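Putative endonuclease/exonuclease/phosphatase family protein (Bacteroides thetaiotaomicron, PDB 3MPR) probably acts as a metal-dependent nuclease of the endonuclease/exonuclease/phosphatase family, hydrolysing phosphodiester bonds. Local coordinates at residues V9-L14 and G48-F53. Residues are numbered along the deposited sequence; the frame is centred on the assembly and turned at random.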
ATOM      1  N   VAL A   9       0.407  -7.246  10.328  1.00  7.90           N
ATOM      2  CA  VAL A   9       1.252  -8.407  10.085  1.00  6.95           C
ATOM      3  C   VAL A   9       1.278  -8.700   8.592  1.00  7.74           C
ATOM      4  O   VAL A   9       0.447  -8.185   7.844  1.00  8.36           O
ATOM      5  CB  VAL A   9       0.776  -9.643  10.870  1.00  5.08           C
ATOM      6  CG1 VAL A   9       0.700  -9.325  12.374  1.00  6.14           C
ATOM      7  CG2 VAL A   9      -0.584 -10.137  10.353  1.00  4.89           C
ATOM      8  N   ALA A  10       2.265  -9.481   8.168  1.00  4.35           N
ATOM      9  CA  ALA A  10       2.411  -9.854   6.765  1.00  3.53           C
ATOM     10  C   ALA A  10       3.045 -11.230   6.623  1.00 10.63           C
ATOM     11  O   ALA A  10       3.682 -11.745   7.549  1.00  8.24           O
ATOM     12  CB  ALA A  10       3.238  -8.822   6.020  1.00  6.14           C
ATOM     13  N   SER A  11       2.840 -11.816   5.450  1.00 10.07           N
ATOM     14  CA  SER A  11       3.516 -13.034   5.044  1.00  9.50           C
ATOM     15  C   SER A  11       4.120 -12.722   3.679  1.00 12.47           C
ATOM     16  O   SER A  11       3.439 -12.207   2.793  1.00 10.76           O
ATOM     17  CB  SER A  11       2.513 -14.183   4.924  1.00  8.74           C
ATOM     18  OG  SER A  11       3.180 -15.394   4.561  1.00 10.13           O
ATOM     19  N   TYR A  12       5.400 -13.001   3.505  1.00  6.30           N
ATOM     20  CA  TYR A  12       6.063 -12.620   2.252  1.00  9.60           C
ATOM     21  C   TYR A  12       7.153 -13.614   1.921  1.00  8.64           C
ATOM     22  O   TYR A  12       8.158 -13.695   2.632  1.00 11.52           O
ATOM     23  CB  TYR A  12       6.685 -11.240   2.416  1.00  6.39           C
ATOM     24  CG  TYR A  12       6.959 -10.475   1.133  1.00 10.19           C
ATOM     25  CD1 TYR A  12       6.682 -11.017  -0.113  1.00  8.56           C
ATOM     26  CD2 TYR A  12       7.493  -9.193   1.183  1.00  9.15           C
ATOM     27  CE1 TYR A  12       6.931 -10.299  -1.282  1.00  8.28           C
ATOM     28  CE2 TYR A  12       7.746  -8.462   0.015  1.00 11.25           C
ATOM     29  CZ  TYR A  12       7.468  -9.021  -1.208  1.00 12.87           C
ATOM     30  OH  TYR A  12       7.714  -8.296  -2.358  1.00 15.22           O
ATOM     31  N   ASN A  13       6.960 -14.365   0.841  1.00  7.72           N
ATOM     32  CA  ASN A  13       8.006 -15.248   0.338  1.00 10.56           C
ATOM     33  C   ASN A  13       8.998 -14.419  -0.479  1.00 10.98           C
ATOM     34  O   ASN A  13       8.655 -13.900  -1.537  1.00  8.57           O
ATOM     35  CB  ASN A  13       7.394 -16.355  -0.517  1.00 10.50           C
ATOM     36  CG  ASN A  13       8.439 -17.303  -1.078  1.00  9.99           C
ATOM     37  OD1 ASN A  13       9.563 -16.904  -1.363  1.00 11.59           O
ATOM     38  ND2 ASN A  13       8.070 -18.568  -1.229  1.00 11.38           N
ATOM     39  N   LEU A  14      10.226 -14.295   0.020  1.00  9.58           N
ATOM     40  CA  LEU A  14      11.196 -13.353  -0.541  1.00  7.81           C
ATOM     41  C   LEU A  14      12.005 -13.952  -1.696  1.00  9.55           C
ATOM     42  O   LEU A  14      12.796 -13.253  -2.337  1.00 11.32           O
ATOM     43  CB  LEU A  14      12.124 -12.818   0.560  1.00  9.01           C
ATOM     44  CG  LEU A  14      11.426 -12.163   1.762  1.00 11.40           C
ATOM     45  CD1 LEU A  14      12.421 -11.332   2.564  1.00 10.52           C
ATOM     46  CD2 LEU A  14      10.256 -11.297   1.321  1.00  8.65           C
ATOM     47  N   GLY A  48       6.224 -12.892   8.610  1.00  7.74           N
ATOM     48  CA  GLY A  48       6.860 -14.152   8.310  1.00 10.62           C
ATOM     49  C   GLY A  48       7.423 -14.077   6.908  1.00 11.56           C
ATOM     50  O   GLY A  48       6.791 -13.532   5.997  1.00  9.77           O
ATOM     51  N   THR A  49       8.633 -14.586   6.746  1.00  9.46           N
ATOM     52  CA  THR A  49       9.256 -14.676   5.433  1.00  8.49           C
ATOM     53  C   THR A  49       9.537 -16.134   5.086  1.00  9.80           C
ATOM     54  O   THR A  49       9.652 -16.975   5.972  1.00 11.28           O
ATOM     55  CB  THR A  49      10.587 -13.913   5.392  1.00 11.88           C
ATOM     56  OG1 THR A  49      11.529 -14.536   6.284  1.00 12.06           O
ATOM     57  CG2 THR A  49      10.378 -12.446   5.777  1.00  5.77           C
ATOM     58  N   GLN A  50       9.666 -16.433   3.800  1.00  6.89           N
ATOM     59  CA  GLN A  50      10.076 -17.768   3.397  1.00  9.84           C
ATOM     60  C   GLN A  50      11.208 -17.693   2.369  1.00 12.87           C
ATOM     61  O   GLN A  50      11.376 -16.679   1.682  1.00  8.81           O
ATOM     62  CB  GLN A  50       8.891 -18.579   2.868  1.00  9.38           C
ATOM     63  CG  GLN A  50       7.681 -18.614   3.813  1.00  8.86           C
ATOM     64  CD  GLN A  50       6.781 -17.393   3.689  1.00 10.36           C
ATOM     65  OE1 GLN A  50       6.515 -16.905   2.586  1.00 10.19           O
ATOM     66  NE2 GLN A  50       6.287 -16.902   4.825  1.00  5.85           N
ATOM     67  N   GLU A  51      11.988 -18.769   2.314  1.00  9.51           N
ATOM     68  CA  GLU A  51      13.033 -18.997   1.308  1.00 14.02           C
ATOM     69  C   GLU A  51      14.382 -18.317   1.506  1.00 14.39           C
ATOM     70  O   GLU A  51      15.283 -18.509   0.695  1.00 14.95           O
ATOM     71  CB  GLU A  51      12.526 -18.726  -0.110  1.00 13.44           C
ATOM     72  CG  GLU A  51      11.476 -19.711  -0.572  1.00 13.97           C
ATOM     73  CD  GLU A  51      11.296 -19.745  -2.085  1.00 16.53           C
ATOM     74  OE1 GLU A  51      12.271 -19.461  -2.826  1.00 16.74           O
ATOM     75  OE2 GLU A  51      10.181 -20.093  -2.530  1.00 15.99           O
ATOM     76  N   CYS A  52      14.545 -17.527   2.556  1.00 11.06           N
ATOM     77  CA  CYS A  52      15.812 -16.817   2.715  1.00 11.70           C
ATOM     78  C   CYS A  52      16.949 -17.711   3.203  1.00 12.33           C
ATOM     79  O   CYS A  52      16.812 -18.413   4.193  1.00 12.34           O
ATOM     80  CB  CYS A  52      15.662 -15.672   3.706  1.00 12.31           C
ATOM     81  SG  CYS A  52      14.741 -14.273   3.042  1.00 15.84           S
ATOM     82  N   PHE A  53      18.086 -17.638   2.528  1.00 10.97           N
ATOM     83  CA  PHE A  53      19.305 -18.186   3.085  1.00 11.89           C
ATOM     84  C   PHE A  53      19.814 -17.173   4.099  1.00 12.20           C
ATOM     85  O   PHE A  53      19.367 -16.032   4.118  1.00 13.80           O
ATOM     86  CB  PHE A  53      20.336 -18.437   1.980  1.00 10.51           C
ATOM     87  CG  PHE A  53      19.960 -19.543   1.044  1.00 19.85           C
ATOM     88  CD1 PHE A  53      19.942 -20.855   1.477  1.00 23.94           C
ATOM     89  CD2 PHE A  53      19.655 -19.274  -0.279  1.00 26.31           C
ATOM     90  CE1 PHE A  53      19.603 -21.880   0.617  1.00 30.01           C
ATOM     91  CE2 PHE A  53      19.311 -20.294  -1.144  1.00 28.83           C
ATOM     92  CZ  PHE A  53      19.286 -21.600  -0.695  1.00 30.71           C
TER
HETATM   93  O   HOH W   1       4.039 -15.860   2.056  1.00  7.42           O
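N13 ND2 donates a hydrogen bond to E51 OE2 at the ends of two neighbouring parallel strands: 2.9 Å long with an N-H...O angle of 164°, it lies in the plane of its own amide but meets the carboxylate from above, the two planes standing steeply to each other. CG anti to the backbone N (chi1 180°) turns the N13 amide to the E51 side, while R15 N binds its OD1 and D178 shares ND2. E51 OE1 in turn pairs with R15. These strands lie side by side within one sheet of the two-sheet DNase I-like sandwich, and E51 is a magnesium ligand of this protein, though no metal is bound here; N13 therefore probably steadies a carboxylate that binds magnesium. The backbone grips firmly at Y12 N to G48 O, 2.9 Å, but more weakly at Q50 N to Y12 O, 3.3 Å. On the face carrying Y12 and T49, L14 CD1 packs closely, 3.8 Å from C52 SG and 4.0 Å from T49 CG2, an apolar patch backed by I35 of helix 28-41. The S11 and Q50 face is instead polar and water-bridged: the bent Q50 chain (chi2 83°) folds its amide back alongside S11, where NE2, bound chiefly by N140, makes a weak 3.5 Å bond to S11 OG, and a water 2.7 Å from S11 OG donates to Q50 OE1.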